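Local coordinates for putative exported protein (Bordetella pertussis, PDB 2DVZ) that is a periplasmic solute receptor that binds glutamate and probably delivers it to a transport system, at residues T41-Q46 with A263-K268; Q46-P51 with N257-A262; Y77-A82 with Y243-P248; D105-T110 with T251-V256. One frame throughout, in Å; residues are numbered along the deposited sequence.

Interaction 1: residues T41-Q46 with A263-K268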
loop_
_atom_site.group_PDB
_atom_site.type_symbol
_atom_site.label_atom_id
_atom_site.label_comp_id
_atom_site.label_asym_id
_atom_site.label_seq_id
_atom_site.Cartn_x
_atom_site.Cartn_y
_atom_site.Cartn_z
ATOM N N THR A 41 1.438 14.683 -4.759
ATOM C CA THR A 41 1.872 15.922 -4.071
ATOM C C THR A 41 2.647 16.889 -4.992
ATOM O O THR A 41 2.533 18.105 -4.859
ATOM C CB THR A 41 2.686 15.636 -2.740
ATOM O OG1 THR A 41 3.927 14.951 -3.007
ATOM C CG2 THR A 41 1.859 14.833 -1.724
ATOM N N GLN A 42 3.435 16.355 -5.923
ATOM C CA GLN A 42 4.070 17.185 -6.969
ATOM C C GLN A 42 3.098 18.087 -7.701
ATOM O O GLN A 42 3.391 19.260 -7.927
ATOM C CB GLN A 42 4.766 16.318 -8.021
ATOM C CG GLN A 42 6.158 15.881 -7.601
ATOM C CD GLN A 42 7.052 17.075 -7.398
ATOM O OE1 GLN A 42 7.210 17.588 -6.264
ATOM N NE2 GLN A 42 7.618 17.569 -8.507
ATOM N N ARG A 43 1.971 17.508 -8.115
ATOM C CA ARG A 43 0.951 18.217 -8.847
ATOM C C ARG A 43 0.071 19.069 -7.917
ATOM O O ARG A 43 -0.335 20.153 -8.299
ATOM C CB ARG A 43 0.138 17.221 -9.695
ATOM C CG ARG A 43 -0.940 17.827 -10.588
ATOM C CD ARG A 43 -0.369 18.791 -11.636
ATOM N NE ARG A 43 -1.433 19.511 -12.366
ATOM C CZ ARG A 43 -2.124 20.543 -11.903
ATOM N NH1 ARG A 43 -1.901 21.010 -10.675
ATOM N NH2 ARG A 43 -3.057 21.094 -12.657
HETATM N N MSE A 44 -0.248 18.564 -6.724
HETATM C CA MSE A 44 -0.926 19.358 -5.694
HETATM C C MSE A 44 -0.125 20.626 -5.396
HETATM O O MSE A 44 -0.686 21.692 -5.229
HETATM C CB MSE A 44 -1.096 18.566 -4.396
HETATM C CG MSE A 44 -2.236 17.621 -4.398
HETATM SE SE MSE A 44 -2.352 16.646 -2.713
HETATM C CE MSE A 44 -2.921 18.052 -1.468
ATOM N N SER A 45 1.191 20.486 -5.368
ATOM C CA SER A 45 2.056 21.563 -4.977
ATOM C C SER A 45 1.936 22.764 -5.934
ATOM O O SER A 45 1.819 23.938 -5.498
ATOM C CB SER A 45 3.469 21.030 -4.909
ATOM O OG SER A 45 4.356 22.077 -4.689
ATOM N N GLN A 46 1.936 22.443 -7.233
ATOM C CA GLN A 46 1.678 23.394 -8.319
ATOM C C GLN A 46 0.373 24.166 -8.067
ATOM O O GLN A 46 0.312 25.382 -8.234
ATOM C CB GLN A 46 1.650 22.639 -9.662
ATOM C CG GLN A 46 1.159 23.496 -10.856
ATOM C CD GLN A 46 0.963 22.710 -12.162
ATOM O OE1 GLN A 46 0.079 23.041 -12.962
ATOM N NE2 GLN A 46 1.779 21.674 -12.381
ATOM N N ALA A 263 -5.972 18.232 -4.078
ATOM C CA ALA A 263 -5.918 16.795 -4.417
ATOM C C ALA A 263 -6.854 16.507 -5.585
ATOM O O ALA A 263 -6.459 15.846 -6.565
ATOM C CB ALA A 263 -6.287 15.904 -3.198
ATOM N N VAL A 264 -8.074 17.040 -5.489
ATOM C CA VAL A 264 -9.088 16.872 -6.523
ATOM C C VAL A 264 -8.594 17.484 -7.849
ATOM O O VAL A 264 -8.721 16.856 -8.907
ATOM C CB VAL A 264 -10.508 17.414 -6.088
ATOM C CG1 VAL A 264 -11.441 17.654 -7.308
ATOM C CG2 VAL A 264 -11.153 16.473 -5.099
ATOM N N VAL A 265 -7.977 18.651 -7.802
ATOM C CA VAL A 265 -7.424 19.217 -9.027
ATOM C C VAL A 265 -6.337 18.318 -9.607
ATOM O O VAL A 265 -6.337 18.035 -10.818
ATOM C CB VAL A 265 -6.867 20.685 -8.840
ATOM C CG1 VAL A 265 -5.965 21.070 -10.013
ATOM C CG2 VAL A 265 -8.005 21.683 -8.672
ATOM N N ALA A 266 -5.408 17.889 -8.741
ATOM C CA ALA A 266 -4.269 17.054 -9.144
ATOM C C ALA A 266 -4.683 15.734 -9.799
ATOM O O ALA A 266 -4.080 15.309 -10.804
ATOM C CB ALA A 266 -3.379 16.782 -7.938
ATOM N N LEU A 267 -5.706 15.102 -9.221
ATOM C CA LEU A 267 -6.283 13.837 -9.711
ATOM C C LEU A 267 -7.129 13.931 -10.992
ATOM O O LEU A 267 -7.472 12.894 -11.574
ATOM C CB LEU A 267 -7.058 13.104 -8.598
ATOM C CG LEU A 267 -6.225 12.718 -7.369
ATOM C CD1 LEU A 267 -7.112 12.417 -6.151
ATOM C CD2 LEU A 267 -5.207 11.579 -7.656
ATOM N N LYS A 268 -7.448 15.165 -11.416
ATOM C CA LYS A 268 -8.010 15.431 -12.735
ATOM C C LYS A 268 -6.915 15.710 -13.762
ATOM O O LYS A 268 -7.201 15.874 -14.941
ATOM C CB LYS A 268 -8.980 16.634 -12.730
ATOM C CG LYS A 268 -9.840 16.811 -11.486
ATOM C CD LYS A 268 -11.131 16.081 -11.533
ATOM C CE LYS A 268 -12.288 17.087 -11.685
ATOM N NZ LYS A 268 -12.993 17.306 -10.394
#

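Interaction 2: residues Q46-P51 with N257-A262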
loop_
_atom_site.group_PDB
_atom_site.type_symbol
_atom_site.label_atom_id
_atom_site.label_comp_id
_atom_site.label_asym_id
_atom_site.label_seq_id
_atom_site.Cartn_x
_atom_site.Cartn_y
_atom_site.Cartn_z
ATOM N N GLN A 46 1.936 22.443 -7.233
ATOM C CA GLN A 46 1.678 23.394 -8.319
ATOM C C GLN A 46 0.373 24.166 -8.067
ATOM O O GLN A 46 0.312 25.382 -8.234
ATOM C CB GLN A 46 1.650 22.639 -9.662
ATOM C CG GLN A 46 1.159 23.496 -10.856
ATOM C CD GLN A 46 0.963 22.710 -12.162
ATOM O OE1 GLN A 46 0.079 23.041 -12.962
ATOM N NE2 GLN A 46 1.779 21.674 -12.381
ATOM N N GLU A 47 -0.653 23.457 -7.617
ATOM C CA GLU A 47 -1.957 24.057 -7.303
ATOM C C GLU A 47 -1.927 24.923 -6.058
ATOM O O GLU A 47 -2.505 26.007 -6.050
ATOM C CB GLU A 47 -3.034 22.962 -7.151
ATOM C CG GLU A 47 -4.444 23.432 -6.767
ATOM C CD GLU A 47 -5.135 24.354 -7.822
ATOM O OE1 GLU A 47 -4.681 24.418 -8.989
ATOM O OE2 GLU A 47 -6.164 24.990 -7.465
ATOM N N LEU A 48 -1.261 24.428 -5.005
ATOM C CA LEU A 48 -1.225 25.088 -3.697
ATOM C C LEU A 48 -0.288 26.310 -3.645
ATOM O O LEU A 48 -0.432 27.164 -2.770
ATOM C CB LEU A 48 -0.902 24.086 -2.568
ATOM C CG LEU A 48 -1.988 23.053 -2.197
ATOM C CD1 LEU A 48 -1.449 21.890 -1.308
ATOM C CD2 LEU A 48 -3.166 23.737 -1.564
ATOM N N GLY A 49 0.650 26.386 -4.578
ATOM C CA GLY A 49 1.623 27.479 -4.629
ATOM C C GLY A 49 2.644 27.431 -3.495
ATOM O O GLY A 49 3.277 28.458 -3.184
ATOM N N GLN A 50 2.800 26.232 -2.896
ATOM C CA GLN A 50 3.844 25.929 -1.925
ATOM C C GLN A 50 4.452 24.561 -2.192
ATOM O O GLN A 50 3.756 23.646 -2.603
ATOM C CB GLN A 50 3.326 25.986 -0.474
ATOM C CG GLN A 50 2.878 27.352 0.007
ATOM C CD GLN A 50 3.950 28.428 -0.021
ATOM O OE1 GLN A 50 5.153 28.153 0.088
ATOM N NE2 GLN A 50 3.518 29.672 -0.161
ATOM N N PRO A 51 5.768 24.411 -1.960
ATOM C CA PRO A 51 6.295 23.033 -2.025
ATOM C C PRO A 51 5.688 22.074 -0.987
ATOM O O PRO A 51 5.361 22.475 0.132
ATOM C CB PRO A 51 7.796 23.205 -1.751
ATOM C CG PRO A 51 7.888 24.562 -1.039
ATOM C CD PRO A 51 6.828 25.399 -1.674
ATOM N N ASN A 257 -10.004 21.225 3.732
ATOM C CA ASN A 257 -10.685 21.525 2.467
ATOM C C ASN A 257 -9.768 22.160 1.448
ATOM O O ASN A 257 -9.948 21.975 0.273
ATOM C CB ASN A 257 -11.919 22.421 2.693
ATOM C CG ASN A 257 -12.982 21.750 3.537
ATOM O OD1 ASN A 257 -13.373 20.613 3.270
ATOM N ND2 ASN A 257 -13.473 22.463 4.554
ATOM N N LYS A 258 -8.805 22.944 1.889
ATOM C CA LYS A 258 -7.854 23.482 0.943
ATOM C C LYS A 258 -7.043 22.376 0.285
ATOM O O LYS A 258 -6.917 22.352 -0.920
ATOM C CB LYS A 258 -6.957 24.557 1.580
ATOM C CG LYS A 258 -7.566 25.951 1.491
ATOM C CD LYS A 258 -6.744 26.943 2.306
ATOM C CE LYS A 258 -7.302 28.343 2.213
ATOM N NZ LYS A 258 -7.033 29.148 3.447
ATOM N N LEU A 259 -6.506 21.478 1.108
ATOM C CA LEU A 259 -5.713 20.331 0.662
ATOM C C LEU A 259 -6.509 19.375 -0.215
ATOM O O LEU A 259 -6.000 18.884 -1.206
ATOM C CB LEU A 259 -5.189 19.548 1.876
ATOM C CG LEU A 259 -4.125 20.232 2.739
ATOM C CD1 LEU A 259 -3.960 19.473 4.039
ATOM C CD2 LEU A 259 -2.804 20.334 1.962
ATOM N N ARG A 260 -7.748 19.102 0.167
ATOM C CA ARG A 260 -8.588 18.193 -0.569
ATOM C C ARG A 260 -8.892 18.757 -1.942
ATOM O O ARG A 260 -8.853 18.029 -2.947
ATOM C CB ARG A 260 -9.905 17.909 0.162
ATOM C CG ARG A 260 -10.552 16.652 -0.375
ATOM C CD ARG A 260 -12.008 16.794 -0.478
ATOM N NE ARG A 260 -12.536 15.850 -1.462
ATOM C CZ ARG A 260 -13.689 15.983 -2.098
ATOM N NH1 ARG A 260 -14.441 17.030 -1.858
ATOM N NH2 ARG A 260 -14.076 15.072 -2.968
ATOM N N ASP A 261 -9.182 20.050 -1.987
ATOM C CA ASP A 261 -9.399 20.711 -3.264
ATOM C C ASP A 261 -8.215 20.594 -4.220
ATOM O O ASP A 261 -8.398 20.354 -5.434
ATOM C CB ASP A 261 -9.723 22.176 -3.023
ATOM C CG ASP A 261 -11.125 22.369 -2.626
ATOM O OD1 ASP A 261 -11.929 21.428 -2.807
ATOM O OD2 ASP A 261 -11.440 23.451 -2.129
ATOM N N ALA A 262 -7.011 20.788 -3.676
ATOM C CA ALA A 262 -5.805 20.644 -4.468
ATOM C C ALA A 262 -5.581 19.201 -4.919
ATOM O O ALA A 262 -5.010 18.993 -5.996
ATOM C CB ALA A 262 -4.598 21.156 -3.719
#

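Interaction 3: residues Y77-A82 with Y243-P248. With GLU (glutamic acid), chain G.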
loop_
_atom_site.group_PDB
_atom_site.type_symbol
_atom_site.label_atom_id
_atom_site.label_comp_id
_atom_site.label_asym_id
_atom_site.label_seq_id
_atom_site.Cartn_x
_atom_site.Cartn_y
_atom_site.Cartn_z
ATOM N N TYR A 77 1.000 21.778 8.171
ATOM C CA TYR A 77 2.312 21.791 7.526
ATOM C C TYR A 77 3.137 20.516 7.791
ATOM O O TYR A 77 4.281 20.394 7.343
ATOM C CB TYR A 77 3.082 23.038 7.965
ATOM C CG TYR A 77 2.415 24.307 7.499
ATOM C CD1 TYR A 77 2.487 24.689 6.167
ATOM C CD2 TYR A 77 1.678 25.101 8.386
ATOM C CE1 TYR A 77 1.874 25.810 5.724
ATOM C CE2 TYR A 77 1.046 26.255 7.953
ATOM C CZ TYR A 77 1.155 26.611 6.618
ATOM O OH TYR A 77 0.533 27.756 6.147
ATOM N N THR A 78 2.566 19.566 8.521
ATOM C CA THR A 78 3.144 18.235 8.565
ATOM C C THR A 78 2.029 17.247 8.314
ATOM O O THR A 78 1.138 17.061 9.147
ATOM C CB THR A 78 3.853 17.938 9.905
ATOM O OG1 THR A 78 4.812 18.991 10.206
ATOM C CG2 THR A 78 4.518 16.578 9.854
ATOM N N LEU A 79 2.084 16.610 7.154
ATOM C CA LEU A 79 1.044 15.674 6.737
ATOM C C LEU A 79 1.678 14.313 6.524
ATOM O O LEU A 79 2.897 14.165 6.623
ATOM C CB LEU A 79 0.390 16.177 5.430
ATOM C CG LEU A 79 -0.143 17.616 5.461
ATOM C CD1 LEU A 79 -0.580 17.951 4.092
ATOM C CD2 LEU A 79 -1.298 17.789 6.390
ATOM N N SER A 80 0.858 13.315 6.241
ATOM C CA SER A 80 1.362 11.964 6.047
ATOM C C SER A 80 0.480 11.194 5.070
ATOM O O SER A 80 -0.640 11.633 4.744
ATOM C CB SER A 80 1.533 11.212 7.392
ATOM O OG SER A 80 0.275 10.940 8.011
ATOM N N ILE A 81 1.020 10.070 4.567
ATOM C CA ILE A 81 0.325 9.209 3.619
ATOM C C ILE A 81 -0.298 8.029 4.340
ATOM O O ILE A 81 0.429 7.226 4.945
ATOM C CB ILE A 81 1.262 8.712 2.475
ATOM C CG1 ILE A 81 1.948 9.888 1.787
ATOM C CG2 ILE A 81 0.450 7.931 1.401
ATOM C CD1 ILE A 81 0.957 10.905 1.164
ATOM N N ALA A 82 -1.636 7.936 4.285
ATOM C CA ALA A 82 -2.356 6.794 4.855
ATOM C C ALA A 82 -2.135 5.609 3.952
ATOM O O ALA A 82 -2.129 5.752 2.717
ATOM C CB ALA A 82 -3.854 7.071 4.994
ATOM N N TYR A 243 -4.153 4.598 -1.089
ATOM C CA TYR A 243 -3.231 5.600 -0.576
ATOM C C TYR A 243 -3.949 6.936 -0.433
ATOM O O TYR A 243 -4.639 7.358 -1.337
ATOM C CB TYR A 243 -1.999 5.729 -1.510
ATOM C CG TYR A 243 -1.281 4.409 -1.539
ATOM C CD1 TYR A 243 -0.302 4.111 -0.569
ATOM C CD2 TYR A 243 -1.636 3.415 -2.477
ATOM C CE1 TYR A 243 0.326 2.864 -0.546
ATOM C CE2 TYR A 243 -0.990 2.173 -2.483
ATOM C CZ TYR A 243 -0.029 1.893 -1.509
ATOM O OH TYR A 243 0.587 0.660 -1.495
ATOM N N GLY A 244 -3.776 7.602 0.702
ATOM C CA GLY A 244 -4.443 8.873 0.913
ATOM C C GLY A 244 -3.673 9.840 1.790
ATOM O O GLY A 244 -2.544 9.566 2.206
ATOM N N LEU A 245 -4.309 10.972 2.085
ATOM C CA LEU A 245 -3.646 12.056 2.753
ATOM C C LEU A 245 -4.264 12.246 4.140
ATOM O O LEU A 245 -5.467 12.232 4.293
ATOM C CB LEU A 245 -3.704 13.327 1.896
ATOM C CG LEU A 245 -2.811 14.502 2.335
ATOM C CD1 LEU A 245 -1.265 14.218 2.339
ATOM C CD2 LEU A 245 -3.113 15.669 1.465
ATOM N N LEU A 246 -3.399 12.411 5.135
ATOM C CA LEU A 246 -3.794 12.533 6.541
ATOM C C LEU A 246 -3.184 13.785 7.099
ATOM O O LEU A 246 -2.047 14.162 6.756
ATOM C CB LEU A 246 -3.244 11.348 7.350
ATOM C CG LEU A 246 -3.745 9.941 6.966
ATOM C CD1 LEU A 246 -2.972 8.856 7.751
ATOM C CD2 LEU A 246 -5.326 9.766 7.084
ATOM N N ALA A 247 -3.942 14.432 7.963
ATOM C CA ALA A 247 -3.412 15.472 8.844
ATOM C C ALA A 247 -3.597 15.032 10.318
ATOM O O ALA A 247 -4.443 14.148 10.631
ATOM C CB ALA A 247 -4.117 16.811 8.573
ATOM N N PRO A 248 -2.821 15.654 11.234
ATOM C CA PRO A 248 -3.070 15.339 12.643
ATOM C C PRO A 248 -4.494 15.698 13.044
ATOM O O PRO A 248 -5.118 16.625 12.480
ATOM C CB PRO A 248 -2.033 16.209 13.406
ATOM C CG PRO A 248 -0.978 16.585 12.351
ATOM C CD PRO A 248 -1.747 16.659 11.058
HETATM N N GLU G . 2.874 -2.135 2.255
HETATM C CA GLU G . 2.555 -0.699 2.143
HETATM C C GLU G . 1.058 -0.453 2.043
HETATM O O GLU G . 0.500 0.047 1.062
HETATM C CB GLU G . 3.354 -0.051 1.016
HETATM C CG GLU G . 4.830 -0.490 1.024
HETATM C CD GLU G . 5.779 0.541 0.487
HETATM O OE1 GLU G . 5.285 1.629 0.123
HETATM O OE2 GLU G . 7.035 0.283 0.450
HETATM O OXT GLU G . 0.357 -0.722 3.033
HETATM O O HOH W 1 -0.657 13.129 9.092
#

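Interaction 4: residues D105-T110 with T251-V256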
loop_
_atom_site.group_PDB
_atom_site.type_symbol
_atom_site.label_atom_id
_atom_site.label_comp_id
_atom_site.label_asym_id
_atom_site.label_seq_id
_atom_site.Cartn_x
_atom_site.Cartn_y
_atom_site.Cartn_z
ATOM N N ASP A 105 -6.146 9.615 16.023
ATOM C CA ASP A 105 -5.014 10.552 15.948
ATOM C C ASP A 105 -4.830 11.241 14.635
ATOM O O ASP A 105 -3.920 12.040 14.496
ATOM C CB ASP A 105 -3.690 9.871 16.318
ATOM C CG ASP A 105 -3.675 9.382 17.740
ATOM O OD1 ASP A 105 -4.493 9.901 18.539
ATOM O OD2 ASP A 105 -2.867 8.482 18.049
ATOM N N PHE A 106 -5.677 10.918 13.663
ATOM C CA PHE A 106 -5.581 11.548 12.347
ATOM C C PHE A 106 -6.882 12.164 11.892
ATOM O O PHE A 106 -7.929 11.596 12.099
ATOM C CB PHE A 106 -5.040 10.540 11.308
ATOM C CG PHE A 106 -3.656 10.086 11.624
ATOM C CD1 PHE A 106 -2.585 10.952 11.426
ATOM C CD2 PHE A 106 -3.427 8.840 12.247
ATOM C CE1 PHE A 106 -1.306 10.557 11.765
ATOM C CE2 PHE A 106 -2.125 8.445 12.599
ATOM C CZ PHE A 106 -1.082 9.301 12.344
ATOM N N GLN A 107 -6.784 13.334 11.276
ATOM C CA GLN A 107 -7.850 13.889 10.463
ATOM C C GLN A 107 -7.610 13.419 9.008
ATOM O O GLN A 107 -6.610 13.792 8.380
ATOM C CB GLN A 107 -7.910 15.450 10.583
ATOM C CG GLN A 107 -8.810 16.164 9.553
ATOM C CD GLN A 107 -10.258 15.744 9.673
ATOM O OE1 GLN A 107 -10.826 15.875 10.711
ATOM N NE2 GLN A 107 -10.833 15.185 8.623
ATOM N N PRO A 108 -8.541 12.604 8.460
ATOM C CA PRO A 108 -8.457 12.280 7.018
ATOM C C PRO A 108 -8.711 13.464 6.086
ATOM O O PRO A 108 -9.568 14.295 6.355
ATOM C CB PRO A 108 -9.552 11.239 6.814
ATOM C CG PRO A 108 -9.818 10.704 8.192
ATOM C CD PRO A 108 -9.659 11.913 9.101
ATOM N N VAL A 109 -7.952 13.527 4.988
ATOM C CA VAL A 109 -8.155 14.559 4.007
ATOM C C VAL A 109 -8.879 13.963 2.782
ATOM O O VAL A 109 -9.958 14.437 2.399
ATOM C CB VAL A 109 -6.812 15.216 3.626
ATOM C CG1 VAL A 109 -7.015 16.204 2.498
ATOM C CG2 VAL A 109 -6.180 15.898 4.888
ATOM N N THR A 110 -8.271 12.928 2.194
ATOM C CA THR A 110 -8.760 12.290 0.971
ATOM C C THR A 110 -7.964 11.029 0.615
ATOM O O THR A 110 -6.747 10.919 0.873
ATOM C CB THR A 110 -8.770 13.266 -0.243
ATOM O OG1 THR A 110 -9.661 12.776 -1.255
ATOM C CG2 THR A 110 -7.365 13.460 -0.810
ATOM N N THR A 251 -6.481 19.464 13.070
ATOM C CA THR A 251 -6.123 20.358 11.971
ATOM C C THR A 251 -7.431 20.999 11.471
ATOM O O THR A 251 -8.449 20.307 11.285
ATOM C CB THR A 251 -5.308 19.601 10.860
ATOM O OG1 THR A 251 -4.120 19.024 11.439
ATOM C CG2 THR A 251 -4.894 20.494 9.726
ATOM N N PRO A 252 -7.444 22.338 11.352
ATOM C CA PRO A 252 -8.673 23.074 10.980
ATOM C C PRO A 252 -9.261 22.593 9.650
ATOM O O PRO A 252 -8.513 22.165 8.738
ATOM C CB PRO A 252 -8.181 24.501 10.811
ATOM C CG PRO A 252 -6.936 24.582 11.699
ATOM C CD PRO A 252 -6.287 23.236 11.558
HETATM N N MSE A 253 -10.581 22.670 9.542
HETATM C CA MSE A 253 -11.304 22.255 8.332
HETATM C C MSE A 253 -10.919 23.082 7.119
HETATM O O MSE A 253 -10.901 22.571 6.011
HETATM C CB MSE A 253 -12.848 22.281 8.546
HETATM C CG MSE A 253 -13.345 21.234 9.553
HETATM SE SE MSE A 253 -12.768 19.371 9.100
HETATM C CE MSE A 253 -13.617 19.172 7.316
ATOM N N ASP A 254 -10.600 24.353 7.352
ATOM C CA ASP A 254 -10.049 25.228 6.318
ATOM C C ASP A 254 -8.873 24.571 5.616
ATOM O O ASP A 254 -8.825 24.544 4.393
ATOM C CB ASP A 254 -9.604 26.602 6.874
ATOM C CG ASP A 254 -9.013 27.504 5.782
ATOM O OD1 ASP A 254 -9.763 27.936 4.856
ATOM O OD2 ASP A 254 -7.779 27.766 5.824
ATOM N N VAL A 255 -7.942 24.052 6.415
ATOM C CA VAL A 255 -6.743 23.384 5.938
ATOM C C VAL A 255 -7.089 22.108 5.148
ATOM O O VAL A 255 -6.635 21.947 4.022
ATOM C CB VAL A 255 -5.777 23.053 7.138
ATOM C CG1 VAL A 255 -4.763 21.937 6.762
ATOM C CG2 VAL A 255 -5.079 24.319 7.645
ATOM N N VAL A 256 -7.904 21.243 5.765
ATOM C CA VAL A 256 -8.453 20.014 5.174
ATOM C C VAL A 256 -9.104 20.254 3.806
ATOM O O VAL A 256 -8.781 19.585 2.833
ATOM C CB VAL A 256 -9.467 19.286 6.159
ATOM C CG1 VAL A 256 -10.007 18.011 5.565
ATOM C CG2 VAL A 256 -8.814 18.967 7.470
#

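Interaction 1: residues T41-Q46 with A263-K268
Helix 41-46 and helix 263-267 pack at M44 and A266, their axes 8.3 Å apart at closest approach and their N-to-C directions 115° apart, with the CA atoms of these two residues 5.3 Å from each other. This is helix-helix packing in the periplasmic binding protein fold: helix 32-48 and helix 253-267 lie together against the sheet, and both M44 and A263 also touch F112 of strand 106-121. The close approach is consistent with the small residues at the interface, A263 and A266, which lie one turn apart on their helix.

R43 and M44 straddle A266. The CB of A266 is 3.8 Å from M44 CG and comes equally near the backbone N of M44, so the methyl sits against the main chain of the facing helix. M44, a selenomethionine, runs on past A263. Its CG lies 3.8 Å from A263 CA, and its SE meets the A263 methyl.

R43 uses its aliphatic part first: CG rests 3.7 Å from A266 CA. With CG anti to the backbone N (chi1 -177°) and the chain bent at chi2 (61°), the guanidinium turns toward V265, whose CG1 it meets obliquely. The charge is matched by D269, just past the second segment, which forms a salt bridge with R43 NE. On one face of the guanidinium, over its centre, Q46 OE1 stands 3.5 Å above the plane. The outermost touch of the side chain is R43 NH2 to V265 CG1, at 3.9 Å.

Interaction 2: residues Q46-P51 with N257-A262
L48, in the last turn of helix 32-48, points its side chain at A262 of helix 253-267, and its path can be traced atom by atom. From CB, a chi1 of -71° turns CG away from the carbonyl carbon and carries the fork of the leucine onto the A262 methyl; this branch point lies 3.6 Å from A262 CB. The two methyls then diverge. CD1 reaches L259, meeting its CD2 at 3.9 Å, and the two leucine side chains cross at about a right angle. CD2 stays 3.7 Å from A262 CB while also approaching the backbone, 4.1 Å from K258 O. The fork of L48 thus holds the A262 methyl against its CG and both of its tips.

E47 adds the border of the patch. Its CB-CG part does the touching, with CG 3.8 Å from the same A262 CB. The nearest CA pair, E47 and A262 at 5.9 Å, is consistent with the small A262 side chain at the point of closest backbone approach.

After L48 the helix stops: G49 adopts a positive phi of 70°, and the chain turns toward P51, whose backbone is hydrogen-bonded to that of I21. L259, for its part, also packs on V109 of strand 106-121. A leucine set over an alanine, with L259 meeting that first leucine from the sheet side, is apolar helix-helix packing at the outer end of a layered alpha/beta domain of the periplasmic binding protein fold.

Interaction 3: residues Y77-A82 with Y243-P248
Four backbone hydrogen bonds join S80 with L246 and A82 with G244, each residue of a pair giving its N-H and accepting at its O. In the first pair L246 N reaches S80 O at 2.9 Å. In the second, A82 N lies 2.8 Å from G244 O. The I81-L245 pair between them is non-hydrogen-bonded, and I81 CA makes a CA-H...O contact with G244 O at 3.2 Å.

Such alternation defines an antiparallel ladder. It links strand 78-82, which runs parallel to 21-25 on its far side, to strand 241-248 in the mixed sheet of this periplasmic binding protein.

Apolar contacts occur on both faces. On that of S80, A82 and L246, the CD1 of L246 is pressed against A82 CB at 3.4 Å, tighter than usual van der Waals contact. On the opposite face L245 CD1 meets L79 CB and I81 CD1, its side chain crossing both obliquely. L79 CD2 touches A247 CB at 3.7 Å, and I81 CG2 meets the Y243 ring at its edge, near the ring plane.

Polar side chains contribute at two places. A water bridges S80 OG, at 2.6 Å, and L246 O, to which it donates a weak bond. At the other end Y243 OH gives a weak hydrogen bond to O of the bound glutamate at 2.6 Å, joining T33, S149, S85 and S178 in holding the ligand.

Interaction 4: residues D105-T110 with T251-V256
This is a van der Waals contact between strand and helix, without polar bonds between the segments, set where the first turn of helix 253-267 lies beside the start of strand 106-121. V256 carries it: the residue points at the strand, and its CA lies 5.6 Å from that of V109.

Each methyl of V256 has its own neighbour. CG2 presses on Q107 CG at 3.5 Å, the two side chains crossing at about a right angle, while CG1 comes 3.8 Å from P108 O. V109 replies with CG1, 3.8 Å from V256 O. At V109 and T110 the strand carries a classic beta bulge, both residues facing L245 of strand 241-248.

Q107 combines two roles. An extended chi1 (168°) followed by a kink at chi2 lays the aliphatic part against V256 and folds the amide back over its own strand. There NE2 donates to P108 O at 2.7 Å with an N-H...O angle of 159°; the acceptor is near the amide plane, 11° out of it. OE1 borders the selenium of M253, a selenomethionine, at 4.3 Å. Beyond the two segments, P288 of helix 288-307 packs on both Q107 and V256.

The bond to P108 O, lying near the amide plane, restrains the rotation of the Q107 amide, and the same carbonyl oxygen meets both this donor and the V256 methyl. The amide N-H is therefore tied within the strand, and the V256 methyls lie against carbon and carbonyl oxygen.

All four contacts lie on the same side of the chain's centre. Interactions 1, 2 and 4 follow helix 253-267 backward from its C-terminal end to its start: interactions 1 and 2, with centres about 7 Å apart, share helix 32-48 and Q46, whereas interaction 4 meets strand 106-121. Interaction 3 lies beneath them in the sheet, its centre about 8 Å from that of interaction 4, since strands 241-248 and 106-121 are neighbours. M44 and L259 reach down onto L245 and L79, respectively. The first segments come in chain order 1 to 4, and their partners follow from residue 243 onward, so parts distant in sequence form a helix layer on a sheet whose strand 241-248 carries the glutamate-binding Y243.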